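Long-range contacts in putative sugar binding protein (Salmonella enterica subsp. enterica serovar Typhimurium, PDB 3KNZ), which probably binds a carbohydrate derivative through its sugar isomerase (SIS) fold and may act in glucosamine-6-phosphate synthase-like sugar chemistry: residues A[225-230]-A[254-259]; A[73-78]-A[175-180]; A[26-31]-A[198-203]; A[127-132]-A[140-145]. One frame throughout, in Å; residues are numbered along the deposited sequence.

Interaction 1 (A[225-230]-A[254-259]); sequences DIRLTG and SGYEFE
Both Arg-227 and Tyr-256 place CG opposite the carbonyl carbon and beside the backbone N (chi1 -49° and -54°), and with a further bend at chi2 the arginine brings its head to the phenol on the face they share. They sit on the parallel strands of a beta-alpha-beta unit, strand 225-230, helix 235-249 and strand 253-257, at the edge of a five-stranded parallel sheet consistent with a second SIS-type fold. Guanidinium and ring planes stand 43° apart. Arg-227 NH1 reaches Tyr-256 OH in a weak, bent hydrogen bond of 3.0 Å, while the arginine CD lies at the ring edge, 4.0 Å from Tyr-256 CE1. An imidazole, probably from the crystallisation liquor, lies beside the same arginine. The ladder is firmest in its middle: Leu-228 N gives a nearly straight bond to Ser-254 O (2.7 Å), and Leu-228 O receives Tyr-256 N at the same length, lying also at the edge of the tyrosine ring. On the opposite face the Leu-228 side chain lies beside the Gly-255 backbone and packs on Val-238 and Met-245 of helix 235-249. Beyond Tyr-256 the chain turns into a helix with Glu-257 as N-cap: its OE2 accepts Glu-259 N (3.1 Å), OE1 takes Glu-260 N, and the side chain rests on Phe-86 of the second subunit. At this end Thr-229 OG1 packs 3.2 Å from Phe-258 CA and makes a weak bond to Tyr-256 O. The last link is Phe-258 N to Gly-230 O, 2.8 Å long, with the donor tilted from the carbonyl plane.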
loop_
_atom_site.group_PDB
_atom_site.type_symbol
_atom_site.label_atom_id
_atom_site.label_comp_id
_atom_site.label_asym_id
_atom_site.label_seq_id
_atom_site.Cartn_x
_atom_site.Cartn_y
_atom_site.Cartn_z
ATOM N N ASP A 225 -0.768 22.175 3.135
ATOM C CA ASP A 225 -0.436 20.856 2.635
ATOM C C ASP A 225 -1.134 20.638 1.301
ATOM O O ASP A 225 -2.191 21.214 1.022
ATOM C CB ASP A 225 -0.838 19.770 3.632
ATOM C CG ASP A 225 -2.338 19.658 3.803
ATOM O OD1 ASP A 225 -3.052 20.653 3.585
ATOM O OD2 ASP A 225 -2.805 18.570 4.168
ATOM N N ILE A 226 -0.538 19.784 0.486
ATOM C CA ILE A 226 -1.032 19.543 -0.846
ATOM C C ILE A 226 -1.495 18.108 -0.968
ATOM O O ILE A 226 -0.840 17.197 -0.481
ATOM C CB ILE A 226 0.086 19.815 -1.872
ATOM C CG1 ILE A 226 0.567 21.269 -1.728
ATOM C CG2 ILE A 226 -0.395 19.493 -3.288
ATOM C CD1 ILE A 226 1.847 21.604 -2.498
ATOM N N ARG A 227 -2.633 17.917 -1.621
ATOM C CA ARG A 227 -3.178 16.593 -1.835
ATOM C C ARG A 227 -3.343 16.404 -3.343
ATOM O O ARG A 227 -3.863 17.283 -4.038
ATOM C CB ARG A 227 -4.530 16.474 -1.139
ATOM C CG ARG A 227 -4.539 16.939 0.317
ATOM C CD ARG A 227 -3.802 15.994 1.243
ATOM N NE ARG A 227 -3.748 16.519 2.606
ATOM C CZ ARG A 227 -3.370 15.821 3.680
ATOM N NH1 ARG A 227 -3.031 14.548 3.577
ATOM N NH2 ARG A 227 -3.358 16.399 4.873
ATOM N N LEU A 228 -2.886 15.264 -3.845
ATOM C CA LEU A 228 -2.976 14.954 -5.262
ATOM C C LEU A 228 -3.934 13.800 -5.437
ATOM O O LEU A 228 -3.895 12.857 -4.658
ATOM C CB LEU A 228 -1.616 14.512 -5.801
ATOM C CG LEU A 228 -0.423 15.362 -5.398
ATOM C CD1 LEU A 228 0.813 14.874 -6.147
ATOM C CD2 LEU A 228 -0.698 16.824 -5.684
ATOM N N THR A 229 -4.787 13.858 -6.449
ATOM C CA THR A 229 -5.700 12.755 -6.705
ATOM C C THR A 229 -5.770 12.468 -8.190
ATOM O O THR A 229 -5.375 13.286 -9.017
ATOM C CB THR A 229 -7.128 13.031 -6.194
ATOM O OG1 THR A 229 -7.901 11.816 -6.229
ATOM C CG2 THR A 229 -7.805 14.090 -7.048
ATOM N N GLY A 230 -6.269 11.288 -8.523
ATOM C CA GLY A 230 -6.419 10.898 -9.914
ATOM C C GLY A 230 -7.087 9.551 -10.014
ATOM O O GLY A 230 -7.248 8.856 -9.006
ATOM N N SER A 254 0.331 14.233 -0.247
ATOM C CA SER A 254 -0.144 12.868 -0.378
ATOM C C SER A 254 -0.915 12.695 -1.679
ATOM O O SER A 254 -1.590 13.607 -2.144
ATOM C CB SER A 254 -1.024 12.498 0.816
ATOM O OG SER A 254 -0.273 12.526 2.009
ATOM N N GLY A 255 -0.800 11.511 -2.262
ATOM C CA GLY A 255 -1.493 11.191 -3.507
ATOM C C GLY A 255 -2.500 10.075 -3.287
ATOM O O GLY A 255 -2.148 9.007 -2.800
ATOM N N TYR A 256 -3.750 10.315 -3.659
ATOM C CA TYR A 256 -4.791 9.327 -3.451
ATOM C C TYR A 256 -5.445 8.902 -4.751
ATOM O O TYR A 256 -5.436 9.647 -5.728
ATOM C CB TYR A 256 -5.889 9.926 -2.570
ATOM C CG TYR A 256 -5.408 10.495 -1.256
ATOM C CD1 TYR A 256 -4.778 11.730 -1.205
ATOM C CD2 TYR A 256 -5.614 9.815 -0.063
ATOM C CE1 TYR A 256 -4.347 12.261 -0.014
ATOM C CE2 TYR A 256 -5.189 10.341 1.135
ATOM C CZ TYR A 256 -4.554 11.560 1.155
ATOM O OH TYR A 256 -4.130 12.094 2.347
ATOM N N GLU A 257 -6.008 7.697 -4.764
ATOM C CA GLU A 257 -6.826 7.288 -5.886
ATOM C C GLU A 257 -8.138 8.051 -5.642
ATOM O O GLU A 257 -8.539 8.249 -4.492
ATOM C CB GLU A 257 -7.021 5.778 -5.925
ATOM C CG GLU A 257 -7.913 5.295 -7.083
ATOM C CD GLU A 257 -9.405 5.395 -6.790
ATOM O OE1 GLU A 257 -9.814 5.130 -5.636
ATOM O OE2 GLU A 257 -10.177 5.711 -7.723
ATOM N N PHE A 258 -8.792 8.496 -6.711
ATOM C CA PHE A 258 -9.983 9.347 -6.580
ATOM C C PHE A 258 -11.056 8.896 -5.588
ATOM O O PHE A 258 -11.438 9.670 -4.705
ATOM C CB PHE A 258 -10.632 9.611 -7.946
ATOM C CG PHE A 258 -11.840 10.508 -7.874
ATOM C CD1 PHE A 258 -11.699 11.853 -7.606
ATOM C CD2 PHE A 258 -13.112 10.006 -8.070
ATOM C CE1 PHE A 258 -12.801 12.675 -7.534
ATOM C CE2 PHE A 258 -14.211 10.829 -8.002
ATOM C CZ PHE A 258 -14.054 12.164 -7.734
ATOM N N GLU A 259 -11.561 7.675 -5.741
ATOM C CA GLU A 259 -12.645 7.186 -4.875
ATOM C C GLU A 259 -12.197 6.955 -3.438
ATOM O O GLU A 259 -12.967 7.167 -2.506
ATOM C CB GLU A 259 -13.267 5.917 -5.451
ATOM C CG GLU A 259 -13.896 6.111 -6.833
ATOM C CD GLU A 259 -15.094 7.046 -6.826
ATOM O OE1 GLU A 259 -15.643 7.322 -5.734
ATOM O OE2 GLU A 259 -15.490 7.500 -7.925
#

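Interaction 2 (A[73-78]-A[175-180]); sequences QRWCAL and AVAGQQ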
loop_
_atom_site.group_PDB
_atom_site.type_symbol
_atom_site.label_atom_id
_atom_site.label_comp_id
_atom_site.label_asym_id
_atom_site.label_seq_id
_atom_site.Cartn_x
_atom_site.Cartn_y
_atom_site.Cartn_z
ATOM N N GLN A 73 0.812 -7.098 -16.762
ATOM C CA GLN A 73 -0.152 -8.189 -16.673
ATOM C C GLN A 73 -0.599 -8.601 -18.049
ATOM O O GLN A 73 -0.579 -9.773 -18.393
ATOM C CB GLN A 73 -1.411 -7.765 -15.935
ATOM C CG GLN A 73 -1.301 -7.626 -14.456
ATOM C CD GLN A 73 -2.624 -7.207 -13.858
ATOM O OE1 GLN A 73 -3.250 -7.971 -13.120
ATOM N NE2 GLN A 73 -3.085 -6.012 -14.218
ATOM N N ARG A 74 -1.014 -7.613 -18.824
ATOM C CA ARG A 74 -1.546 -7.846 -20.154
ATOM C C ARG A 74 -0.566 -8.578 -21.060
ATOM O O ARG A 74 -0.886 -9.633 -21.607
ATOM C CB ARG A 74 -1.938 -6.508 -20.787
ATOM C CG ARG A 74 -2.696 -6.613 -22.101
ATOM C CD ARG A 74 -3.059 -5.229 -22.589
ATOM N NE ARG A 74 -3.847 -4.529 -21.585
ATOM C CZ ARG A 74 -3.931 -3.207 -21.479
ATOM N NH1 ARG A 74 -3.250 -2.417 -22.302
ATOM N NH2 ARG A 74 -4.678 -2.667 -20.525
ATOM N N TRP A 75 0.638 -8.033 -21.186
ATOM C CA TRP A 75 1.619 -8.582 -22.115
ATOM C C TRP A 75 2.417 -9.777 -21.613
ATOM O O TRP A 75 2.975 -10.522 -22.415
ATOM C CB TRP A 75 2.521 -7.467 -22.634
ATOM C CG TRP A 75 1.741 -6.516 -23.487
ATOM C CD1 TRP A 75 1.429 -5.220 -23.205
ATOM C CD2 TRP A 75 1.115 -6.813 -24.745
ATOM N NE1 TRP A 75 0.675 -4.683 -24.224
ATOM C CE2 TRP A 75 0.470 -5.641 -25.178
ATOM C CE3 TRP A 75 1.059 -7.954 -25.557
ATOM C CZ2 TRP A 75 -0.220 -5.574 -26.380
ATOM C CZ3 TRP A 75 0.369 -7.887 -26.747
ATOM C CH2 TRP A 75 -0.262 -6.708 -27.147
ATOM N N CYS A 76 2.472 -9.968 -20.301
ATOM C CA CYS A 76 3.118 -11.155 -19.743
ATOM C C CYS A 76 2.089 -12.275 -19.667
ATOM O O CYS A 76 2.439 -13.448 -19.654
ATOM C CB CYS A 76 3.689 -10.878 -18.358
ATOM S SG CYS A 76 5.065 -9.711 -18.354
ATOM N N ALA A 77 0.812 -11.898 -19.623
ATOM C CA ALA A 77 -0.286 -12.859 -19.550
ATOM C C ALA A 77 -0.217 -13.633 -18.241
ATOM O O ALA A 77 -0.620 -14.781 -18.163
ATOM C CB ALA A 77 -0.242 -13.802 -20.737
ATOM N N LEU A 78 0.303 -12.980 -17.210
ATOM C CA LEU A 78 0.445 -13.571 -15.884
ATOM C C LEU A 78 0.013 -12.562 -14.839
ATOM O O LEU A 78 -0.016 -11.355 -15.101
ATOM C CB LEU A 78 1.904 -13.945 -15.605
ATOM C CG LEU A 78 2.519 -15.111 -16.376
ATOM C CD1 LEU A 78 4.009 -15.210 -16.085
ATOM C CD2 LEU A 78 1.803 -16.402 -16.017
ATOM N N ALA A 175 9.116 -8.238 -24.132
ATOM C CA ALA A 175 10.047 -9.334 -24.372
ATOM C C ALA A 175 9.354 -10.664 -24.061
ATOM O O ALA A 175 9.491 -11.630 -24.814
ATOM C CB ALA A 175 11.307 -9.170 -23.536
ATOM N N VAL A 176 8.598 -10.709 -22.963
ATOM C CA VAL A 176 7.875 -11.923 -22.588
ATOM C C VAL A 176 6.804 -12.251 -23.630
ATOM O O VAL A 176 6.642 -13.413 -24.019
ATOM C CB VAL A 176 7.237 -11.811 -21.175
ATOM C CG1 VAL A 176 6.274 -12.971 -20.916
ATOM C CG2 VAL A 176 8.325 -11.744 -20.098
ATOM N N ALA A 177 6.083 -11.227 -24.086
ATOM C CA ALA A 177 5.044 -11.424 -25.106
ATOM C C ALA A 177 5.670 -11.925 -26.416
ATOM O O ALA A 177 5.084 -12.752 -27.120
ATOM C CB ALA A 177 4.246 -10.133 -25.335
ATOM N N GLY A 178 6.865 -11.437 -26.732
ATOM C CA GLY A 178 7.567 -11.874 -27.933
ATOM C C GLY A 178 7.963 -13.340 -27.872
ATOM O O GLY A 178 7.637 -14.109 -28.772
ATOM N N GLN A 179 8.679 -13.723 -26.816
ATOM C CA GLN A 179 9.097 -15.114 -26.625
ATOM C C GLN A 179 7.930 -16.083 -26.716
ATOM O O GLN A 179 8.047 -17.144 -27.325
ATOM C CB GLN A 179 9.771 -15.296 -25.265
ATOM C CG GLN A 179 11.256 -15.025 -25.252
ATOM C CD GLN A 179 12.063 -16.161 -25.861
ATOM O OE1 GLN A 179 11.612 -17.306 -25.898
ATOM N NE2 GLN A 179 13.274 -15.851 -26.320
ATOM N N GLN A 180 6.806 -15.714 -26.116
ATOM C CA GLN A 180 5.638 -16.581 -26.081
ATOM C C GLN A 180 4.760 -16.422 -27.322
ATOM O O GLN A 180 3.621 -16.874 -27.349
ATOM C CB GLN A 180 4.864 -16.314 -24.789
ATOM C CG GLN A 180 5.741 -16.557 -23.552
ATOM C CD GLN A 180 5.101 -16.175 -22.230
ATOM O OE1 GLN A 180 4.023 -15.580 -22.184
ATOM N NE2 GLN A 180 5.782 -16.508 -21.137
#
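The indole of Trp-75 meets the methyl of Ala-177 obliquely, with CE3 3.9 Å from Ala-177 CB, while one of its faces carries CD of Arg-74, offset toward the rim; the ring of Phe-71 also meets it, inclined by about 55°. The other flat group is the amide of Gln-180, whose OE1 stops 3.7 Å from Cys-76 O; both are acceptors, and the amide finds its bonds elsewhere, OE1 taking Arg-182 NH2 and NE2 joining Thr-46 OG1. The same Arg-182 NH2 is bonded to Trp-75 O, so one guanidinium nitrogen ties the two helix ends together, and its positive charge probably suits the C-terminal carbonyls of helix 59-76. The backbones approach through small side chains. Ala-177 CB comes to 3.2 Å from Trp-75 O. Val-176 has CG1 anti to its backbone N (chi1 169°), which directs that methyl to Cys-76 CA at 3.8 Å, and its CB lies 4.1 Å from Cys-76 SG. Helix 59-76 ends here: Ala-77 N still bonds to Gln-73 O, yet Ala-77 itself has positive phi (64°). The contact thus joins the C-terminal ends of helices 59-76 and 161-179 by small-side-chain packing, with Arg-182 bridging them. Around it, Leu-45 of helix 36-47 lies on Val-176 and Gln-180, Ile-53 backs Cys-76, and Arg-74 pairs with Glu-91 of the second subunit, so that helix 59-76 touches strand 52-56, helix 161-179 and the dimer partner.

Interaction 3 (A[26-31]-A[198-203]); sequences RLLEML and TFNHLP
Phe-199 lies against Leu-27 so closely that the leucine CB sits over the centre of the ring, 3.7 Å from its centroid and 8° off the normal, a CH-pi contact. Leu-27 CD1 reaches on to the ring rim at Phe-199 CE1 (3.6 Å), its side chain crossing that of the phenylalanine at about a right angle, and lies 4.2 Å from Leu-202 CD1. Leu-31, one turn along, meets the ring's edge, with CG in the ring plane and CD1 3.9 Å from Phe-199 CD2. This tighter side holds the ring on a face and part of its edge. The outer side is looser. Leu-28 slides past Phe-199 in the opposite direction, and its CD2 lies 3.9 Å from Phe-199 CB, at the stem of the side chain; its CD1 reaches OD1 of solvent-exposed Asn-200 at 3.6 Å, a van der Waals contact. The helices run nearly antiparallel, at 167°, with 9.8 Å between the axes of the segments. Helix 185-215 is kinked at Pro-203, just beyond the contact. Phe-199 also meets Phe-327 of helix 326-339 edge-to-face, and Leu-27 packs on His-163 and Leu-167, so that the N-terminal helix 15-32 touches both helix 161-179 and helix 185-215.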
loop_
_atom_site.group_PDB
_atom_site.type_symbol
_atom_site.label_atom_id
_atom_site.label_comp_id
_atom_site.label_asym_id
_atom_site.label_seq_id
_atom_site.Cartn_x
_atom_site.Cartn_y
_atom_site.Cartn_z
ATOM N N ARG A 26 16.525 10.403 -23.732
ATOM C CA ARG A 26 16.997 9.176 -23.089
ATOM C C ARG A 26 15.991 8.044 -23.322
ATOM O O ARG A 26 16.375 6.906 -23.584
ATOM C CB ARG A 26 17.203 9.370 -21.583
ATOM C CG ARG A 26 18.321 10.331 -21.159
ATOM C CD ARG A 26 19.718 9.834 -21.498
ATOM N NE ARG A 26 20.072 10.030 -22.904
ATOM C CZ ARG A 26 20.647 11.129 -23.399
ATOM N NH1 ARG A 26 20.939 12.154 -22.614
ATOM N NH2 ARG A 26 20.930 11.213 -24.693
ATOM N N LEU A 27 14.705 8.370 -23.235
ATOM C CA LEU A 27 13.650 7.372 -23.409
ATOM C C LEU A 27 13.584 6.855 -24.840
ATOM O O LEU A 27 13.371 5.667 -25.062
ATOM C CB LEU A 27 12.299 7.944 -22.984
ATOM C CG LEU A 27 12.173 8.256 -21.488
ATOM C CD1 LEU A 27 10.794 8.852 -21.176
ATOM C CD2 LEU A 27 12.415 7.007 -20.658
ATOM N N LEU A 28 13.758 7.748 -25.810
ATOM C CA LEU A 28 13.745 7.359 -27.217
ATOM C C LEU A 28 14.877 6.375 -27.500
ATOM O O LEU A 28 14.679 5.371 -28.183
ATOM C CB LEU A 28 13.860 8.595 -28.119
ATOM C CG LEU A 28 12.610 9.476 -28.249
ATOM C CD1 LEU A 28 12.964 10.880 -28.715
ATOM C CD2 LEU A 28 11.568 8.832 -29.172
ATOM N N GLU A 29 16.060 6.664 -26.967
ATOM C CA GLU A 29 17.213 5.780 -27.133
ATOM C C GLU A 29 16.916 4.364 -26.650
ATOM O O GLU A 29 17.308 3.393 -27.289
ATOM C CB GLU A 29 18.423 6.335 -26.378
ATOM C CG GLU A 29 19.024 7.577 -27.018
ATOM C CD GLU A 29 19.960 8.335 -26.091
ATOM O OE1 GLU A 29 19.941 8.063 -24.870
ATOM O OE2 GLU A 29 20.694 9.223 -26.582
HETATM N N MSE A 30 16.216 4.245 -25.527
HETATM C CA MSE A 30 15.907 2.932 -24.964
HETATM C C MSE A 30 15.060 2.072 -25.891
HETATM O O MSE A 30 15.171 0.847 -25.860
HETATM C CB MSE A 30 15.221 3.068 -23.604
HETATM C CG MSE A 30 16.149 3.539 -22.506
HETATM SE SE MSE A 30 15.274 3.583 -20.786
HETATM C CE MSE A 30 14.788 1.709 -20.602
ATOM N N LEU A 31 14.222 2.709 -26.709
ATOM C CA LEU A 31 13.370 1.983 -27.649
ATOM C C LEU A 31 14.160 1.278 -28.746
ATOM O O LEU A 31 13.713 0.264 -29.276
ATOM C CB LEU A 31 12.381 2.928 -28.333
ATOM C CG LEU A 31 11.344 3.616 -27.456
ATOM C CD1 LEU A 31 10.445 4.490 -28.325
ATOM C CD2 LEU A 31 10.542 2.571 -26.706
ATOM N N THR A 198 4.508 9.507 -27.738
ATOM C CA THR A 198 4.428 10.102 -26.408
ATOM C C THR A 198 5.761 10.768 -26.049
ATOM O O THR A 198 5.786 11.915 -25.593
ATOM C CB THR A 198 4.024 9.066 -25.317
ATOM O OG1 THR A 198 2.685 8.613 -25.548
ATOM C CG2 THR A 198 4.084 9.682 -23.922
ATOM N N PHE A 199 6.871 10.076 -26.286
ATOM C CA PHE A 199 8.169 10.652 -25.948
ATOM C C PHE A 199 8.465 11.940 -26.728
ATOM O O PHE A 199 9.005 12.894 -26.164
ATOM C CB PHE A 199 9.308 9.634 -26.102
ATOM C CG PHE A 199 9.138 8.388 -25.251
ATOM C CD1 PHE A 199 8.439 8.427 -24.050
ATOM C CD2 PHE A 199 9.745 7.199 -25.618
ATOM C CE1 PHE A 199 8.295 7.291 -23.280
ATOM C CE2 PHE A 199 9.613 6.064 -24.845
ATOM C CZ PHE A 199 8.889 6.111 -23.674
ATOM N N ASN A 200 8.104 11.977 -28.010
ATOM C CA ASN A 200 8.303 13.179 -28.821
ATOM C C ASN A 200 7.446 14.367 -28.385
ATOM O O ASN A 200 7.763 15.507 -28.701
ATOM C CB ASN A 200 8.011 12.884 -30.289
ATOM C CG ASN A 200 9.107 12.093 -30.950
ATOM O OD1 ASN A 200 10.292 12.283 -30.658
ATOM N ND2 ASN A 200 8.725 11.216 -31.871
ATOM N N HIS A 201 6.353 14.097 -27.683
ATOM C CA HIS A 201 5.455 15.150 -27.217
ATOM C C HIS A 201 5.827 15.696 -25.833
ATOM O O HIS A 201 5.274 16.706 -25.394
ATOM C CB HIS A 201 3.999 14.648 -27.235
ATOM C CG HIS A 201 3.358 14.697 -28.591
ATOM N ND1 HIS A 201 2.482 15.697 -28.964
ATOM C CD2 HIS A 201 3.488 13.893 -29.674
ATOM C CE1 HIS A 201 2.087 15.495 -30.209
ATOM N NE2 HIS A 201 2.685 14.408 -30.663
ATOM N N LEU A 202 6.776 15.057 -25.156
ATOM C CA LEU A 202 7.156 15.493 -23.805
ATOM C C LEU A 202 7.823 16.882 -23.753
ATOM O O LEU A 202 7.544 17.671 -22.855
ATOM C CB LEU A 202 8.038 14.441 -23.115
ATOM C CG LEU A 202 7.369 13.078 -22.909
ATOM C CD1 LEU A 202 8.284 12.109 -22.190
ATOM C CD2 LEU A 202 6.053 13.229 -22.145
ATOM N N PRO A 203 8.695 17.192 -24.719
ATOM C CA PRO A 203 9.333 18.501 -24.656
ATOM C C PRO A 203 8.336 19.651 -24.600
ATOM O O PRO A 203 8.555 20.623 -23.870
ATOM C CB PRO A 203 10.149 18.546 -25.943
ATOM C CG PRO A 203 10.468 17.116 -26.213
ATOM C CD PRO A 203 9.238 16.367 -25.810
#

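Interaction 4 (A[127-132]-A[140-145]); sequences TASMAG and RAADYI
Thr-127 and Asp-143 grip each other reciprocally. With OG1 held between its backbone N and carbonyl carbon (chi1 57°), the threonine hydroxyl donates to Ala-141 O at 2.6 Å and accepts from Asp-143 N at 3.1 Å. In return the aspartate carboxylate swings over to the threonine backbone: Thr-127 N gives a nearly straight bond (170°) of 2.7 Å to Asp-143 OD2, meeting it on the anti side and somewhat out of the carboxylate plane. The other oxygen, OD1, forms a salt bridge with Arg-121, which helps to fix the carboxylate. Thr-127 O is drawn in as well, by weak bonds from Asp-143 N and Tyr-144 N, and it lies at the edge of the Tyr-144 ring, 3.9 Å from CD2. Past this knot the chain enters a short, weakly bonded parallel strand. Ser-129 N donates to Tyr-144 O (3.1 Å), and the side chains of Ser-129 and Ile-145 share one face of the sheet, while Ala-128 CB touches Tyr-144 CB at 4.4 Å. Ser-129 OG, bonded to Asp-139 OD1, touches both Ile-145 CA (3.4 Å) and Ala-142 CB (3.5 Å), which lie in directions about a right angle apart. The contact adds strand 144-145, one of the two outermost within this chain, to the five-stranded parallel sheet of the SIS domain. Behind it, Ala-141 and Ala-142 pack on Met-117 of helix 111-122, Ala-128 bonds through its backbone to strand 99-105 beyond, and the selenomethionine Met-130 faces helix 161-179.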
loop_
_atom_site.group_PDB
_atom_site.type_symbol
_atom_site.label_atom_id
_atom_site.label_comp_id
_atom_site.label_asym_id
_atom_site.label_seq_id
_atom_site.Cartn_x
_atom_site.Cartn_y
_atom_site.Cartn_z
ATOM N N THR A 127 14.883 -14.850 -9.657
ATOM C CA THR A 127 15.028 -13.453 -9.285
ATOM C C THR A 127 15.631 -12.620 -10.407
ATOM O O THR A 127 16.362 -13.131 -11.253
ATOM C CB THR A 127 15.914 -13.292 -8.049
ATOM O OG1 THR A 127 17.192 -13.894 -8.303
ATOM C CG2 THR A 127 15.261 -13.934 -6.832
ATOM N N ALA A 128 15.311 -11.330 -10.400
ATOM C CA ALA A 128 15.839 -10.378 -11.369
ATOM C C ALA A 128 16.065 -9.056 -10.658
ATOM O O ALA A 128 15.415 -8.767 -9.661
ATOM C CB ALA A 128 14.877 -10.192 -12.521
ATOM N N SER A 129 16.983 -8.249 -11.166
ATOM C CA SER A 129 17.267 -6.977 -10.537
ATOM C C SER A 129 17.083 -5.843 -11.521
ATOM O O SER A 129 17.394 -5.983 -12.698
ATOM C CB SER A 129 18.695 -6.960 -9.996
ATOM O OG SER A 129 19.638 -7.135 -11.040
HETATM N N MSE A 130 16.553 -4.731 -11.026
HETATM C CA MSE A 130 16.385 -3.520 -11.826
HETATM C C MSE A 130 16.902 -2.332 -11.049
HETATM O O MSE A 130 16.130 -1.622 -10.402
HETATM C CB MSE A 130 14.930 -3.273 -12.229
HETATM C CG MSE A 130 14.434 -4.198 -13.312
HETATM SE SE MSE A 130 12.790 -3.564 -14.109
HETATM C CE MSE A 130 12.471 -5.069 -15.307
ATOM N N ALA A 131 18.216 -2.136 -11.109
ATOM C CA ALA A 131 18.870 -1.023 -10.436
ATOM C C ALA A 131 19.173 0.071 -11.452
ATOM O O ALA A 131 19.097 -0.153 -12.659
ATOM C CB ALA A 131 20.154 -1.493 -9.762
ATOM N N GLY A 132 19.515 1.256 -10.967
ATOM C CA GLY A 132 19.858 2.360 -11.853
ATOM C C GLY A 132 21.354 2.428 -12.115
ATOM O O GLY A 132 21.810 3.240 -12.916
ATOM N N ARG A 140 23.579 -9.043 -6.651
ATOM C CA ARG A 140 24.082 -10.190 -5.896
ATOM C C ARG A 140 23.102 -11.342 -5.749
ATOM O O ARG A 140 23.507 -12.488 -5.588
ATOM C CB ARG A 140 24.429 -9.765 -4.472
ATOM C CG ARG A 140 25.722 -8.999 -4.286
ATOM C CD ARG A 140 26.083 -9.102 -2.815
ATOM N NE ARG A 140 26.101 -10.514 -2.422
ATOM C CZ ARG A 140 26.011 -10.965 -1.174
ATOM N NH1 ARG A 140 25.887 -10.123 -0.156
ATOM N NH2 ARG A 140 26.032 -12.272 -0.947
ATOM N N ALA A 141 21.816 -11.030 -5.745
ATOM C CA ALA A 141 20.804 -12.042 -5.560
ATOM C C ALA A 141 19.944 -12.147 -6.796
ATOM O O ALA A 141 18.791 -12.561 -6.717
ATOM C CB ALA A 141 19.951 -11.685 -4.363
ATOM N N ALA A 142 20.507 -11.786 -7.941
ATOM C CA ALA A 142 19.752 -11.775 -9.182
ATOM C C ALA A 142 20.185 -12.855 -10.165
ATOM O O ALA A 142 21.357 -12.942 -10.527
ATOM C CB ALA A 142 19.882 -10.413 -9.836
ATOM N N ASP A 143 19.236 -13.679 -10.598
ATOM C CA ASP A 143 19.503 -14.664 -11.637
ATOM C C ASP A 143 19.648 -13.930 -12.967
ATOM O O ASP A 143 20.296 -14.413 -13.885
ATOM C CB ASP A 143 18.341 -15.646 -11.754
ATOM C CG ASP A 143 18.119 -16.433 -10.493
ATOM O OD1 ASP A 143 19.112 -16.934 -9.929
ATOM O OD2 ASP A 143 16.949 -16.561 -10.078
ATOM N N TYR A 144 19.004 -12.768 -13.070
ATOM C CA TYR A 144 19.040 -11.966 -14.289
ATOM C C TYR A 144 19.153 -10.472 -13.989
ATOM O O TYR A 144 18.222 -9.865 -13.470
ATOM C CB TYR A 144 17.801 -12.264 -15.143
ATOM C CG TYR A 144 17.728 -13.722 -15.520
ATOM C CD1 TYR A 144 18.417 -14.207 -16.628
ATOM C CD2 TYR A 144 17.015 -14.629 -14.740
ATOM C CE1 TYR A 144 18.378 -15.546 -16.961
ATOM C CE2 TYR A 144 16.971 -15.977 -15.067
ATOM C CZ TYR A 144 17.651 -16.428 -16.180
ATOM O OH TYR A 144 17.610 -17.764 -16.517
ATOM N N ILE A 145 20.308 -9.887 -14.301
ATOM C CA ILE A 145 20.511 -8.464 -14.086
ATOM C C ILE A 145 19.860 -7.691 -15.231
ATOM O O ILE A 145 20.360 -7.713 -16.357
ATOM C CB ILE A 145 22.002 -8.086 -14.011
ATOM C CG1 ILE A 145 22.690 -8.752 -12.819
ATOM C CG2 ILE A 145 22.166 -6.586 -13.884
ATOM C CD1 ILE A 145 22.961 -10.224 -12.990
#

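In the fold
Starting from the N terminus, helix 15-32 opens interaction 3, which closes only at 198-203, after the whole first sheet has been laid down. Within that loop, interaction 2 runs from helix 59-76 to the end of helix 161-179, and within it in turn lies interaction 4, the shortest loop, from strand 126-131 to strand 144-145. The three therefore nest without crossing: sheet edge, flanking helices, N-terminal helix. Interaction 1 follows in series, building the edge of the second parallel sheet, with its centre 27 Å from that of interaction 3 and about 32 Å from those of the other two. Helix 185-215 leads from the first fold toward the second. Interactions 1 and 2 also touch the second subunit.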